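Local coordinates for EGF family domain-containing protein (Toxoplasma gondii, PDB 4Z80) that binds a peptide of its RON2-like partner RON2L1 and, as an AMA-family protein, probably serves host-cell invasion at the parasite's moving junction, at residues F282-G287 with N328-T333. Numbering follows the deposited sequence.
Sequences FDMSTG and NMVYVT
Asp-283 and Asn-328 meet where strand 280-283 runs out beside the beginning of strand 329-332, and their flat groups stand steeply to one another, carboxylate and amide planes 72° apart. Asn-328 ND2 comes to Asp-283 OD1 from above the carboxylate, 3.2 Å away, and not within its plane. That oxygen is already gripped from its own turn: Ser-285 OG comes to Asp-283 OD1 on the syn side at 2.7 Å, and Ser-285 N meets the same atom on the anti side at 2.9 Å, closing an Asx turn. With CG anti to the backbone N (chi1 -171°), Asp-283 also lies against Met-329, whose bent chain puts SD 3.7 Å from Asp-283 OD2.

On the side of Phe-282 and Val-330, the side chain of Met-284, bent at chi2 and chi3, packs its CG 3.7 Å from Val-330 CG2, while its SD sits at the edge of the Phe-282 ring, in plane. Phe-282 and Val-330 form a hydrogen-bonded pair, and one more backbone bond, Met-284 N to Asn-328 O at 2.8 Å, follows beyond the last bridged pair. Helix 252-262 covers this apolar side through Pro-252 and Cys-255 against Phe-282; beyond strand 329-332 the sheet continues to strand 97-98.

Two donors of its own turn fix the carboxylate, and the third, from Asn-328, links that turn to the neighbouring strand's beginning; together they would probably favour the charged form of Asp-283.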
# COMPACT_ATOMS: atom_id res chain seq x y z
N PHE A 282 2.45 4.00 -4.25
CA PHE A 282 3.29 4.23 -5.42
C PHE A 282 2.82 5.47 -6.16
O PHE A 282 1.63 5.68 -6.33
CB PHE A 282 3.25 3.02 -6.35
CG PHE A 282 4.20 3.11 -7.51
CD1 PHE A 282 5.56 3.00 -7.30
CD2 PHE A 282 3.73 3.28 -8.80
CE1 PHE A 282 6.45 3.08 -8.36
CE2 PHE A 282 4.61 3.36 -9.87
CZ PHE A 282 5.97 3.26 -9.65
N ASP A 283 3.78 6.30 -6.56
CA ASP A 283 3.49 7.50 -7.33
C ASP A 283 3.88 7.26 -8.79
O ASP A 283 5.07 7.13 -9.11
CB ASP A 283 4.25 8.69 -6.73
CG ASP A 283 3.86 10.02 -7.34
OD1 ASP A 283 3.52 10.08 -8.54
OD2 ASP A 283 3.91 11.04 -6.61
N MET A 284 2.88 7.17 -9.67
CA MET A 284 3.11 6.85 -11.08
C MET A 284 3.94 7.90 -11.78
O MET A 284 4.60 7.61 -12.78
CB MET A 284 1.78 6.70 -11.83
CG MET A 284 0.86 5.60 -11.34
SD MET A 284 1.41 3.93 -11.72
CE MET A 284 1.26 3.93 -13.51
N SER A 285 3.89 9.14 -11.29
CA SER A 285 4.56 10.23 -11.98
C SER A 285 6.04 10.32 -11.59
O SER A 285 6.87 10.66 -12.44
CB SER A 285 3.84 11.55 -11.72
OG SER A 285 3.97 11.95 -10.37
N THR A 286 6.37 9.99 -10.35
CA THR A 286 7.75 10.15 -9.86
C THR A 286 8.48 8.82 -9.66
O THR A 286 9.71 8.81 -9.53
CB THR A 286 7.78 10.90 -8.53
OG1 THR A 286 7.17 10.10 -7.51
CG2 THR A 286 7.04 12.23 -8.64
N GLY A 287 7.74 7.73 -9.62
CA GLY A 287 8.30 6.42 -9.33
C GLY A 287 8.56 6.17 -7.85
O GLY A 287 9.10 5.12 -7.49
N ASN A 328 -2.46 10.05 -9.76
CA ASN A 328 -1.09 9.55 -9.91
C ASN A 328 -0.70 8.56 -8.81
O ASN A 328 0.31 7.87 -8.92
CB ASN A 328 -0.11 10.72 -9.91
CG ASN A 328 -0.20 11.57 -8.64
OD1 ASN A 328 -1.30 11.93 -8.18
ND2 ASN A 328 0.95 11.89 -8.07
N MET A 329 -1.50 8.49 -7.75
CA MET A 329 -1.19 7.66 -6.59
C MET A 329 -1.84 6.30 -6.70
O MET A 329 -2.91 6.15 -7.30
CB MET A 329 -1.65 8.35 -5.31
CG MET A 329 -1.01 9.70 -5.04
SD MET A 329 0.80 9.70 -5.18
CE MET A 329 1.23 8.44 -4.00
N VAL A 330 -1.18 5.31 -6.11
CA VAL A 330 -1.66 3.93 -6.13
C VAL A 330 -1.48 3.33 -4.75
O VAL A 330 -0.38 3.35 -4.20
CB VAL A 330 -0.89 3.06 -7.15
CG1 VAL A 330 -1.64 1.79 -7.44
CG2 VAL A 330 -0.62 3.82 -8.45
N TYR A 331 -2.56 2.79 -4.19
CA TYR A 331 -2.51 2.04 -2.94
C TYR A 331 -2.24 0.58 -3.28
O TYR A 331 -3.01 -0.06 -3.98
CB TYR A 331 -3.82 2.20 -2.16
CG TYR A 331 -3.80 1.61 -0.76
CD1 TYR A 331 -4.14 0.28 -0.55
CD2 TYR A 331 -3.43 2.38 0.34
CE1 TYR A 331 -4.12 -0.27 0.74
CE2 TYR A 331 -3.41 1.83 1.62
CZ TYR A 331 -3.75 0.51 1.81
OH TYR A 331 -3.71 -0.02 3.08
N VAL A 332 -1.12 0.08 -2.77
CA VAL A 332 -0.59 -1.23 -3.13
C VAL A 332 -0.44 -2.08 -1.88
O VAL A 332 0.25 -1.68 -0.95
CB VAL A 332 0.79 -1.06 -3.81
CG1 VAL A 332 1.43 -2.39 -4.10
CG2 VAL A 332 0.64 -0.23 -5.08
N THR A 333 -1.04 -3.26 -1.85
CA THR A 333 -0.80 -4.16 -0.73
C THR A 333 0.45 -5.01 -0.97
O THR A 333 0.93 -5.15 -2.10
CB THR A 333 -2.00 -5.08 -0.45
OG1 THR A 333 -2.10 -6.09 -1.46
CG2 THR A 333 -3.29 -4.27 -0.38